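Local coordinates for protein peptidoglycan-N-acetylmuramic acid deacetylase PdaC (Bacillus subtilis subsp. subtilis str. 168, PDB 6H8N) that deacetylates N-acetylmuramic acid residues of peptidoglycan, conferring lysozyme resistance, through the C-terminal zinc-binding polysaccharide deacetylase domain that forms this chain, at residues E53-I56 / R57-E61; W134-N138 / K139-V143; V105-Y109 / G110-D114. The protein carries 1 engineered substitution. All blocks are in the same frame, centred on the assembly; numbering follows the deposited sequence.

Contact 1. Residues E53-I56 / R57-E61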
ATOM      1  N   GLU A  53      15.498  -8.898   3.963  1.00 12.34           N
ATOM      2  CA  GLU A  53      15.399  -9.607   2.688  1.00 12.89           C
ATOM      3  C   GLU A  53      14.049  -9.393   2.015  1.00 11.82           C
ATOM      4  O   GLU A  53      13.957  -9.391   0.780  1.00 12.05           O
ATOM      5  CB  GLU A  53      15.611 -11.115   2.921  1.00 16.78           C
ATOM      6  CG  GLU A  53      14.519 -11.837   3.776  1.00 21.85           C
ATOM      7  CD  GLU A  53      14.656 -11.657   5.313  1.00 22.93           C
ATOM      8  OE1 GLU A  53      15.572 -10.963   5.835  1.00 17.80           O
ATOM      9  OE2 GLU A  53      13.808 -12.262   6.005  1.00 36.62           O
ATOM     10  N   THR A  54      12.985  -9.263   2.799  1.00 10.93           N
ATOM     11  CA  THR A  54      11.663  -9.128   2.219  1.00 10.37           C
ATOM     12  C   THR A  54      11.453  -7.731   1.652  1.00  9.33           C
ATOM     13  O   THR A  54      10.790  -7.582   0.625  1.00  9.49           O
ATOM     14  CB  THR A  54      10.629  -9.498   3.277  1.00 10.85           C
ATOM     15  OG1 THR A  54      10.973 -10.775   3.850  1.00 13.58           O
ATOM     16  CG2 THR A  54       9.254  -9.593   2.671  1.00 11.89           C
ATOM     17  N   LEU A  55      12.047  -6.713   2.276  1.00  9.58           N
ATOM     18  CA  LEU A  55      12.053  -5.378   1.674  1.00  9.30           C
ATOM     19  C   LEU A  55      12.754  -5.411   0.324  1.00  9.52           C
ATOM     20  O   LEU A  55      12.253  -4.868  -0.663  1.00  9.06           O
ATOM     21  CB  LEU A  55      12.766  -4.390   2.602  1.00  9.69           C
ATOM     22  CG  LEU A  55      13.023  -3.019   2.003  1.00 10.24           C
ATOM     23  CD1 LEU A  55      11.728  -2.302   1.691  1.00 13.04           C
ATOM     24  CD2 LEU A  55      13.898  -2.193   2.906  1.00 10.39           C
ATOM     25  N   ILE A  56      13.937  -6.031   0.265  1.00  9.71           N
ATOM     26  CA  ILE A  56      14.638  -6.113  -1.007  1.00  9.88           C
ATOM     27  C   ILE A  56      13.784  -6.820  -2.050  1.00  9.96           C
ATOM     28  O   ILE A  56      13.694  -6.369  -3.195  1.00 10.20           O
ATOM     29  CB  ILE A  56      16.029  -6.765  -0.834  1.00 10.24           C
ATOM     30  CG1 ILE A  56      16.940  -5.919   0.063  1.00 11.50           C
ATOM     31  CG2 ILE A  56      16.668  -7.020  -2.200  1.00 12.58           C
ATOM     32  CD1 ILE A  56      17.231  -4.551  -0.467  1.00 12.10           C
ATOM     33  N   ARG A  57      13.153  -7.934  -1.680  1.00  9.70           N
ATOM     34  CA  ARG A  57      12.354  -8.668  -2.651  1.00 10.91           C
ATOM     35  C   ARG A  57      11.196  -7.826  -3.189  1.00 10.44           C
ATOM     36  O   ARG A  57      10.943  -7.796  -4.401  1.00 10.88           O
ATOM     37  CB  ARG A  57      11.835  -9.978  -2.059  1.00 11.01           C
ATOM     38  CG  ARG A  57      11.071 -10.788  -3.094  1.00 13.46           C
ATOM     39  CD  ARG A  57      10.567 -12.156  -2.635  1.00 12.62           C
ATOM     40  NE  ARG A  57       9.711 -12.585  -3.725  1.00 12.61           N
ATOM     41  CZ  ARG A  57       8.660 -13.389  -3.646  1.00 12.81           C
ATOM     42  NH1 ARG A  57       8.330 -13.970  -2.504  1.00 14.24           N
ATOM     43  NH2 ARG A  57       7.931 -13.585  -4.734  1.00 13.63           N
ATOM     44  N   MET A  58      10.469  -7.136  -2.310  1.00  9.67           N
ATOM     45  CA  MET A  58       9.321  -6.397  -2.804  1.00  9.51           C
ATOM     46  C   MET A  58       9.754  -5.300  -3.767  1.00  9.26           C
ATOM     47  O   MET A  58       9.086  -5.067  -4.784  1.00 10.00           O
ATOM     48  CB  MET A  58       8.446  -5.872  -1.667  1.00 13.95           C
ATOM     49  CG  MET A  58       9.080  -4.948  -0.725  1.00 13.00           C
ATOM     50  SD  MET A  58       7.959  -4.500   0.667  1.00 11.96           S
ATOM     51  CE  MET A  58       7.497  -6.020   1.438  1.00 15.36           C
ATOM     52  N   LEU A  59      10.898  -4.642  -3.489  1.00  9.07           N
ATOM     53  CA  LEU A  59      11.424  -3.620  -4.398  1.00  8.83           C
ATOM     54  C   LEU A  59      11.926  -4.235  -5.697  1.00  8.93           C
ATOM     55  O   LEU A  59      11.681  -3.692  -6.779  1.00  9.51           O
ATOM     56  CB  LEU A  59      12.561  -2.860  -3.723  1.00  9.33           C
ATOM     57  CG  LEU A  59      12.179  -1.921  -2.587  1.00  8.63           C
ATOM     58  CD1 LEU A  59      13.459  -1.462  -1.865  1.00 10.37           C
ATOM     59  CD2 LEU A  59      11.411  -0.739  -3.107  1.00 11.30           C
ATOM     60  N   LYS A  60      12.634  -5.361  -5.608  1.00  8.86           N
ATOM     61  CA  LYS A  60      13.170  -5.992  -6.807  1.00 10.54           C
ATOM     62  C   LYS A  60      12.057  -6.386  -7.758  1.00 11.06           C
ATOM     63  O   LYS A  60      12.238  -6.344  -8.977  1.00 11.98           O
ATOM     64  CB  LYS A  60      14.005  -7.204  -6.416  1.00 12.15           C
ATOM     65  CG  LYS A  60      14.730  -7.835  -7.578  1.00 16.36           C
ATOM     66  CD  LYS A  60      15.716  -8.883  -7.105  1.00 22.64           C
ATOM     67  CE  LYS A  60      16.536  -9.413  -8.267  1.00 27.07           C
ATOM     68  NZ  LYS A  60      17.621 -10.330  -7.807  1.00 37.04           N
ATOM     69  N   GLU A  61      10.894  -6.733  -7.230  1.00 10.13           N
ATOM     70  CA  GLU A  61       9.773  -7.198  -8.039  1.00 10.54           C
ATOM     71  C   GLU A  61       8.841  -6.072  -8.467  1.00 10.92           C
ATOM     72  O   GLU A  61       7.757  -6.349  -8.989  1.00 12.06           O
ATOM     73  CB  GLU A  61       9.052  -8.345  -7.319  1.00 10.18           C
ATOM     74  CG  GLU A  61       9.998  -9.553  -7.176  1.00 12.20           C
ATOM     75  CD  GLU A  61       9.405 -10.821  -6.587  1.00 14.63           C
ATOM     76  OE1 GLU A  61       8.211 -10.849  -6.242  1.00 14.70           O
ATOM     77  OE2 GLU A  61      10.160 -11.828  -6.468  1.00 15.22           O
TER
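Thr54 and Met58 meet one helical turn apart, joined by the backbone bond from Met58 N to Thr54 O and by a methyl contact, Thr54 CG2 to Met58 CE at 4.2 Å. Four such i to i+4 bonds satisfy the carbonyls of residues 53 to 56; the shortest runs from Lys60 N to Ile56 O at 2.8 Å. The helix closes with a further bond from Glu61 N to Arg57 O, 3.0 Å, although Glu61 itself has already left helical phi/psi. Met58 O accepts from Asn63 ND2. Met58 packs tightly: a chi1 of 61°, uncommon inside a helix, sets CG between its own N and carbonyl carbon and presses it against the preceding turn, 3.2 Å from Leu55 O. Leu55 and Leu59 run alongside each other in the same direction, their CD1 atoms 4.0 Å apart. Toward the other flank, Arg57 extends its chain to Glu61. Arg57 NE gives Glu61 OE2 a nearly straight bond of 2.9 Å (N-H...O 169°) in the guanidinium plane, though it arrives from above the carboxylate plane; Arg57 NH2 adds only weak bonds to both carboxylate oxygens. Both charges have second partners on helix 22-35. Arg57 forms a salt bridge with Asp30 through NH2 and a hydrogen bond to Asn26 O through NH1; Glu61 OE2 also pairs with Lys33, and the two carboxylates probably offset the closeness of Arg57 and Lys33. Helix 52-60 thus ties by charge to helix 22-35, where Thr54 and Met58 touch Thr25; Leu55 and Leu59 lean on Ser98 of helix 80-98, and they and Met58 cover Val65 of strand 64-67.

Contact 2. Residues W134-N138 / K139-V143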
ATOM      1  N   TRP A 134      -8.532  -7.638   9.966  1.00 12.20           N
ATOM      2  CA  TRP A 134      -8.109  -7.859  11.346  1.00 14.30           C
ATOM      3  C   TRP A 134      -9.281  -8.309  12.210  1.00 13.02           C
ATOM      4  O   TRP A 134      -9.075  -8.963  13.242  1.00 15.57           O
ATOM      5  CB  TRP A 134      -7.496  -6.568  11.928  1.00 15.55           C
ATOM      6  CG  TRP A 134      -8.429  -5.404  11.879  1.00 13.88           C
ATOM      7  CD1 TRP A 134      -8.527  -4.452  10.878  1.00 15.14           C
ATOM      8  CD2 TRP A 134      -9.434  -5.059  12.839  1.00 14.91           C
ATOM      9  NE1 TRP A 134      -9.537  -3.575  11.161  1.00 14.85           N
ATOM     10  CE2 TRP A 134     -10.102  -3.908  12.363  1.00 16.78           C
ATOM     11  CE3 TRP A 134      -9.838  -5.611  14.064  1.00 15.83           C
ATOM     12  CZ2 TRP A 134     -11.142  -3.305  13.071  1.00 16.32           C
ATOM     13  CZ3 TRP A 134     -10.861  -5.004  14.753  1.00 19.08           C
ATOM     14  CH2 TRP A 134     -11.506  -3.871  14.256  1.00 17.58           C
ATOM     15  N   LYS A 135     -10.491  -7.938  11.819  1.00 13.19           N
ATOM     16  CA  LYS A 135     -11.702  -8.198  12.583  1.00 13.41           C
ATOM     17  C   LYS A 135     -12.371  -9.487  12.129  1.00 16.19           C
ATOM     18  O   LYS A 135     -12.737 -10.330  12.955  1.00 19.51           O
ATOM     19  CB  LYS A 135     -12.668  -7.029  12.399  1.00 14.72           C
ATOM     20  CG  LYS A 135     -13.977  -7.153  13.181  1.00 20.53           C
ATOM     21  CD  LYS A 135     -14.789  -5.867  13.026  1.00 29.10           C
ATOM     22  CE  LYS A 135     -16.187  -5.980  13.625  1.00 40.52           C
ATOM     23  NZ  LYS A 135     -16.915  -4.673  13.574  1.00 49.51           N
ATOM     24  N   ASP A 136     -12.518  -9.653  10.823  1.00 14.76           N
ATOM     25  CA  ASP A 136     -13.125 -10.841  10.226  1.00 16.97           C
ATOM     26  C   ASP A 136     -11.997 -11.629   9.559  1.00 14.30           C
ATOM     27  O   ASP A 136     -11.707 -11.458   8.375  1.00 13.91           O
ATOM     28  CB  ASP A 136     -14.203 -10.419   9.251  1.00 21.39           C
ATOM     29  CG  ASP A 136     -15.299  -9.598   9.920  1.00 24.06           C
ATOM     30  OD1 ASP A 136     -15.596  -9.870  11.100  1.00 34.02           O
ATOM     31  OD2 ASP A 136     -15.858  -8.710   9.245  1.00 37.23           O
ATOM     32  N   ARG A 137     -11.332 -12.461  10.345  1.00 13.97           N
ATOM     33  CA  ARG A 137     -10.166 -13.198   9.878  1.00 14.10           C
ATOM     34  C   ARG A 137     -10.639 -14.486   9.215  1.00 13.95           C
ATOM     35  O   ARG A 137     -10.497 -15.596   9.728  1.00 14.96           O
ATOM     36  CB  ARG A 137      -9.198 -13.451  11.021  1.00 17.18           C
ATOM     37  CG  ARG A 137      -8.747 -12.182  11.701  1.00 17.02           C
ATOM     38  CD  ARG A 137      -7.587 -12.462  12.585  1.00 20.98           C
ATOM     39  NE  ARG A 137      -7.280 -11.299  13.403  1.00 18.35           N
ATOM     40  CZ  ARG A 137      -6.290 -11.263  14.275  1.00 19.48           C
ATOM     41  NH1 ARG A 137      -6.093 -10.167  14.985  1.00 19.65           N
ATOM     42  NH2 ARG A 137      -5.511 -12.325  14.437  1.00 24.34           N
ATOM     43  N   ASN A 138     -11.207 -14.299   8.031  1.00 12.35           N
ATOM     44  CA  ASN A 138     -11.919 -15.351   7.325  1.00 11.14           C
ATOM     45  C   ASN A 138     -11.765 -15.047   5.843  1.00 10.30           C
ATOM     46  O   ASN A 138     -12.184 -13.983   5.381  1.00 10.34           O
ATOM     47  CB  ASN A 138     -13.391 -15.351   7.752  1.00 11.96           C
ATOM     48  CG  ASN A 138     -14.199 -16.375   7.016  1.00 12.75           C
ATOM     49  OD1 ASN A 138     -14.769 -16.097   5.974  1.00 13.24           O
ATOM     50  ND2 ASN A 138     -14.268 -17.575   7.571  1.00 16.23           N
ATOM     51  N   LYS A 139     -11.146 -15.968   5.114  1.00 10.26           N
ATOM     52  CA  LYS A 139     -10.772 -15.713   3.730  1.00 11.30           C
ATOM     53  C   LYS A 139     -11.962 -15.270   2.890  1.00 10.20           C
ATOM     54  O   LYS A 139     -11.902 -14.240   2.202  1.00 10.18           O
ATOM     55  CB  LYS A 139     -10.111 -16.956   3.132  1.00 11.23           C
ATOM     56  CG  LYS A 139      -9.734 -16.796   1.656  1.00 12.16           C
ATOM     57  CD  LYS A 139      -9.350 -18.124   1.020  1.00 14.18           C
ATOM     58  CE  LYS A 139      -9.019 -17.975  -0.448  1.00 23.27           C
ATOM     59  NZ  LYS A 139      -8.837 -19.299  -1.109  1.00 34.39           N
ATOM     60  N   LYS A 140     -13.050 -16.046   2.894  1.00 10.34           N
ATOM     61  CA  LYS A 140     -14.143 -15.726   1.999  1.00  9.77           C
ATOM     62  C   LYS A 140     -14.811 -14.411   2.364  1.00  9.33           C
ATOM     63  O   LYS A 140     -15.271 -13.692   1.481  1.00 10.52           O
ATOM     64  CB  LYS A 140     -15.165 -16.864   2.000  1.00 13.07           C
ATOM     65  CG  LYS A 140     -16.132 -16.801   0.850  1.00 13.80           C
ATOM     66  CD  LYS A 140     -17.094 -18.005   0.828  1.00 18.51           C
ATOM     67  CE  LYS A 140     -17.960 -17.986  -0.415  1.00 25.15           C
ATOM     68  NZ  LYS A 140     -18.237 -16.597  -0.940  1.00 35.11           N
ATOM     69  N   THR A 141     -14.888 -14.096   3.651  1.00  9.89           N
ATOM     70  CA  THR A 141     -15.465 -12.821   4.065  1.00 10.34           C
ATOM     71  C   THR A 141     -14.651 -11.657   3.512  1.00 10.01           C
ATOM     72  O   THR A 141     -15.214 -10.685   3.005  1.00 10.26           O
ATOM     73  CB  THR A 141     -15.545 -12.745   5.588  1.00 10.53           C
ATOM     74  OG1 THR A 141     -16.432 -13.766   6.070  1.00 12.30           O
ATOM     75  CG2 THR A 141     -16.064 -11.392   6.056  1.00 10.71           C
ATOM     76  N   ILE A 142     -13.328 -11.752   3.606  1.00  9.50           N
ATOM     77  CA  ILE A 142     -12.447 -10.708   3.082  1.00  8.66           C
ATOM     78  C   ILE A 142     -12.588 -10.592   1.567  1.00  9.72           C
ATOM     79  O   ILE A 142     -12.743  -9.489   1.025  1.00 10.01           O
ATOM     80  CB  ILE A 142     -10.993 -10.987   3.497  1.00  9.31           C
ATOM     81  CG1 ILE A 142     -10.845 -10.999   5.018  1.00 10.60           C
ATOM     82  CG2 ILE A 142     -10.049  -9.969   2.868  1.00 10.68           C
ATOM     83  CD1 ILE A 142      -9.626 -11.744   5.475  1.00 11.98           C
ATOM     84  N   VAL A 143     -12.504 -11.724   0.856  1.00  8.69           N
ATOM     85  CA  VAL A 143     -12.617 -11.703  -0.598  1.00  8.72           C
ATOM     86  C   VAL A 143     -13.917 -11.048  -1.023  1.00 10.14           C
ATOM     87  O   VAL A 143     -13.946 -10.183  -1.909  1.00  9.90           O
ATOM     88  CB  VAL A 143     -12.509 -13.129  -1.165  1.00  9.74           C
ATOM     89  CG1 VAL A 143     -12.830 -13.150  -2.642  1.00 12.05           C
ATOM     90  CG2 VAL A 143     -11.148 -13.719  -0.924  1.00 10.21           C
TER
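One amide oxygen, Asn138 OD1, takes two bonds from a single residue, Thr141, at the start of helix 139-149. Thr141 N reaches it at 3.1 Å, in the plane of the amide and on a lone pair, making Asn138 the N-cap of the helix. Thr141 OG1 donates to the same Asn138 OD1 at 2.9 Å, but from above the plane, 45° out of it. Two donors from different directions should restrict rotation of the amide. Asn138 CG is anti to the backbone N (chi1 178°), which carries OD1 over the first turn, where the backbone N-H groups have no earlier carbonyl to bind. Asn138 O then begins the regular pattern, receiving Ile142 N at 3.1 Å. The preceding chain folds over the same turn. Thr141 CG2, on the other branch from the hydroxyl, touches Asp136 CB at 3.8 Å, with the two side chains nearly perpendicular. Ile142 tucks under the backbone with CG1 3.5 Å from Asp136 O. An inverse gamma turn centred on Arg137 makes this bend, closed by a weak bond from Asn138 N to Asp136 O. Arg137 also steadies the loop from within: its NE meets Trp134 O at 3.0 Å, almost straight (174°), in the guanidinium plane but from above the carbonyl plane. Lys140, beyond the cap, pairs with Asp144 one turn on. The loop follows strand 123-124, and its Trp134 and Arg137 touch Tyr162. Ile142 packs against Pro131 and Asp133, which by similarity raises the pKa of the active-site histidine, probably His159, and with Val143 on Ala168 of helix 163-178.

Contact 3. Residues V105-Y109 / G110-D114. With PO4 (phosphate ion), chain D.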
ATOM      1  N   VAL A 105       3.523   8.046   3.078  1.00 10.21           N
ATOM      2  CA  VAL A 105       3.370   7.670   4.473  1.00 10.13           C
ATOM      3  C   VAL A 105       1.916   7.300   4.723  1.00  9.66           C
ATOM      4  O   VAL A 105       1.000   7.934   4.184  1.00 10.68           O
ATOM      5  CB  VAL A 105       3.845   8.790   5.427  1.00 11.16           C
ATOM      6  CG1 VAL A 105       3.002  10.049   5.288  1.00 12.11           C
ATOM      7  CG2 VAL A 105       3.880   8.305   6.888  1.00 12.27           C
ATOM      8  N   ARG A 106       1.708   6.267   5.530  1.00  9.92           N
ATOM      9  CA  ARG A 106       0.368   5.841   5.923  1.00  9.69           C
ATOM     10  C   ARG A 106       0.336   5.807   7.444  1.00  9.58           C
ATOM     11  O   ARG A 106       0.839   4.855   8.059  1.00  9.90           O
ATOM     12  CB  ARG A 106       0.036   4.492   5.318  1.00  9.50           C
ATOM     13  CG  ARG A 106      -1.327   3.969   5.710  1.00 10.16           C
ATOM     14  CD  ARG A 106      -1.679   2.731   4.928  1.00 10.81           C
ATOM     15  NE  ARG A 106      -2.168   3.023   3.591  1.00 10.14           N
ATOM     16  CZ  ARG A 106      -2.556   2.094   2.727  1.00  9.66           C
ATOM     17  NH1 ARG A 106      -2.463   0.803   3.042  1.00  9.73           N
ATOM     18  NH2 ARG A 106      -3.049   2.450   1.553  1.00  9.09           N
ATOM     19  N   PRO A 107      -0.213   6.831   8.092  1.00 10.26           N
ATOM     20  CA  PRO A 107      -0.217   6.861   9.560  1.00 10.46           C
ATOM     21  C   PRO A 107      -1.044   5.716  10.108  1.00 10.58           C
ATOM     22  O   PRO A 107      -2.147   5.468   9.607  1.00 11.27           O
ATOM     23  CB  PRO A 107      -0.878   8.207   9.871  1.00 12.44           C
ATOM     24  CG  PRO A 107      -0.531   9.068   8.682  1.00 16.83           C
ATOM     25  CD  PRO A 107      -0.662   8.106   7.512  1.00 13.41           C
ATOM     26  N   PRO A 108      -0.557   5.012  11.132  1.00 10.01           N
ATOM     27  CA  PRO A 108      -1.347   3.941  11.757  1.00 11.25           C
ATOM     28  C   PRO A 108      -2.755   4.397  12.107  1.00 10.86           C
ATOM     29  O   PRO A 108      -2.965   5.500  12.631  1.00 11.36           O
ATOM     30  CB  PRO A 108      -0.538   3.608  13.008  1.00 11.17           C
ATOM     31  CG  PRO A 108       0.882   3.849  12.559  1.00 12.12           C
ATOM     32  CD  PRO A 108       0.788   5.091  11.728  1.00 11.10           C
ATOM     33  N   TYR A 109      -3.727   3.521  11.832  1.00 10.07           N
ATOM     34  CA  TYR A 109      -5.149   3.742  12.121  1.00 11.29           C
ATOM     35  C   TYR A 109      -5.744   4.921  11.366  1.00 12.99           C
ATOM     36  O   TYR A 109      -6.881   5.316  11.654  1.00 14.07           O
ATOM     37  CB  TYR A 109      -5.448   3.869  13.629  1.00 11.24           C
ATOM     38  CG  TYR A 109      -4.686   2.877  14.473  1.00 11.81           C
ATOM     39  CD1 TYR A 109      -5.026   1.534  14.487  1.00 10.34           C
ATOM     40  CD2 TYR A 109      -3.597   3.279  15.240  1.00 12.89           C
ATOM     41  CE1 TYR A 109      -4.328   0.625  15.236  1.00 11.58           C
ATOM     42  CE2 TYR A 109      -2.898   2.389  15.997  1.00 12.13           C
ATOM     43  CZ  TYR A 109      -3.257   1.052  16.001  1.00 14.03           C
ATOM     44  OH  TYR A 109      -2.552   0.138  16.743  1.00 14.60           O
ATOM     45  N   GLY A 110      -5.024   5.491  10.392  1.00 11.77           N
ATOM     46  CA  GLY A 110      -5.437   6.690   9.696  1.00 13.74           C
ATOM     47  C   GLY A 110      -5.264   7.969  10.483  1.00 13.42           C
ATOM     48  O   GLY A 110      -5.662   9.030   9.997  1.00 15.10           O
ATOM     49  N   GLY A 111      -4.666   7.905  11.666  1.00 13.34           N
ATOM     50  CA  GLY A 111      -4.642   9.041  12.571  1.00 14.17           C
ATOM     51  C   GLY A 111      -3.582  10.061  12.237  1.00 14.38           C
ATOM     52  O   GLY A 111      -2.388   9.766  12.297  1.00 15.06           O
ATOM     53  N   ILE A 112      -4.020  11.284  11.943  1.00 15.62           N
ATOM     54  CA  ILE A 112      -3.121  12.341  11.504  1.00 19.08           C
ATOM     55  C   ILE A 112      -3.771  13.675  11.844  1.00 22.01           C
ATOM     56  O   ILE A 112      -4.983  13.759  12.061  1.00 22.90           O
ATOM     57  CB  ILE A 112      -2.858  12.207   9.980  1.00 21.11           C
ATOM     58  CG1 ILE A 112      -1.724  13.141   9.553  1.00 25.34           C
ATOM     59  CG2 ILE A 112      -4.131  12.489   9.178  1.00 23.16           C
ATOM     60  CD1 ILE A 112      -1.199  12.834   8.182  1.00 29.33           C
ATOM     61  N   ASN A 113      -2.960  14.725  11.890  1.00 21.89           N
ATOM     62  CA  ASN A 113      -3.477  16.080  12.026  1.00 25.69           C
ATOM     63  C   ASN A 113      -2.652  17.003  11.138  1.00 28.89           C
ATOM     64  O   ASN A 113      -1.649  16.599  10.541  1.00 23.55           O
ATOM     65  CB  ASN A 113      -3.528  16.527  13.496  1.00 26.33           C
ATOM     66  CG  ASN A 113      -2.195  16.408  14.190  1.00 22.43           C
ATOM     67  OD1 ASN A 113      -1.150  16.690  13.609  1.00 31.43           O
ATOM     68  ND2 ASN A 113      -2.224  15.985  15.443  1.00 30.72           N
ATOM     69  N   ASP A 114      -3.098  18.259  11.040  1.00 28.69           N
ATOM     70  CA  ASP A 114      -2.474  19.197  10.111  1.00 32.86           C
ATOM     71  C   ASP A 114      -1.022  19.478  10.476  1.00 26.30           C
ATOM     72  O   ASP A 114      -0.181  19.655   9.586  1.00 28.81           O
ATOM     73  CB  ASP A 114      -3.291  20.492  10.070  1.00 33.93           C
ATOM     74  CG  ASP A 114      -4.499  20.389   9.164  1.00 43.22           C
ATOM     75  OD1 ASP A 114      -4.782  19.278   8.665  1.00 38.93           O
ATOM     76  OD2 ASP A 114      -5.172  21.424   8.953  1.00 51.20           O
TER
HETATM   77  P   PO4 D 502      -3.999  -0.081  10.182  1.00  9.56           P
HETATM   78  O1  PO4 D 502      -4.853  -0.445  11.426  1.00 10.79           O
HETATM   79  O2  PO4 D 502      -4.908  -0.163   8.969  1.00 10.13           O
HETATM   80  O3  PO4 D 502      -2.970  -1.153  10.043  1.00  9.92           O
HETATM   81  O4  PO4 D 502      -3.372   1.260  10.399  1.00 10.33           O
HETATM   82  O   HOH W   1      -1.243   7.481  13.400  1.00 12.33           O
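With Pro108 extended (psi 138°) and Tyr109 and Gly110 both at positive phi (63° and 76°), the chain of Pro107 and Pro108 doubles back on Gly110 and Gly111 through two overlapping turns. The first is type II, closed by Gly110 N to Pro107 O at 3.0 Å; the second is type I', closed by Gly111 N to Pro108 O at 3.1 Å. Both donors approach from above the carbonyl plane. Pro108 O has a second partner, a water at 2.7 Å that also donates to Gly111 O and so bridges the bend. Pro107 CG packs on Ile112 CD1 at 3.9 Å. The turn directs Tyr109 N into the active site, where it binds phosphate O4 at 2.7 Å; the ion, probably from the crystallisation liquor, is also held by His159. This is the Arg-Pro-Pro-Tyr-Gly motif of the family, and in relatives the equivalent N-H is thought to stabilise the oxyanion. Tyr109 stands edge-to-face with zinc ligand His72, and Arg106 O accepts from ligand His68. The loop leads from strand 104-105 to helix 114-120, and Pro107 and Ile112 both rest on Val124 of strand 123-124.

Overall arrangement
All three contacts belong to the NodB homology domain, following one another along the chain as contact 1, contact 3, then contact 2. Their centres lie 24 to 26 Å apart and none touches another; contacts 2 and 3 approach most closely, with nearest atoms about 8 Å apart. Contact 1 sits on an outer helix packed against strand 64-67 of the parallel sheet, the Met58 side chain about 13 Å from the zinc ion. Contact 3 precedes strand 123-124 in the chain and borders the catalytic centre, adjoining the zinc ligands. Contact 2 follows that strand, comes directly after Asp133 and runs into helix 139-149, the side chain of Ile142 about 8 Å from that of His159.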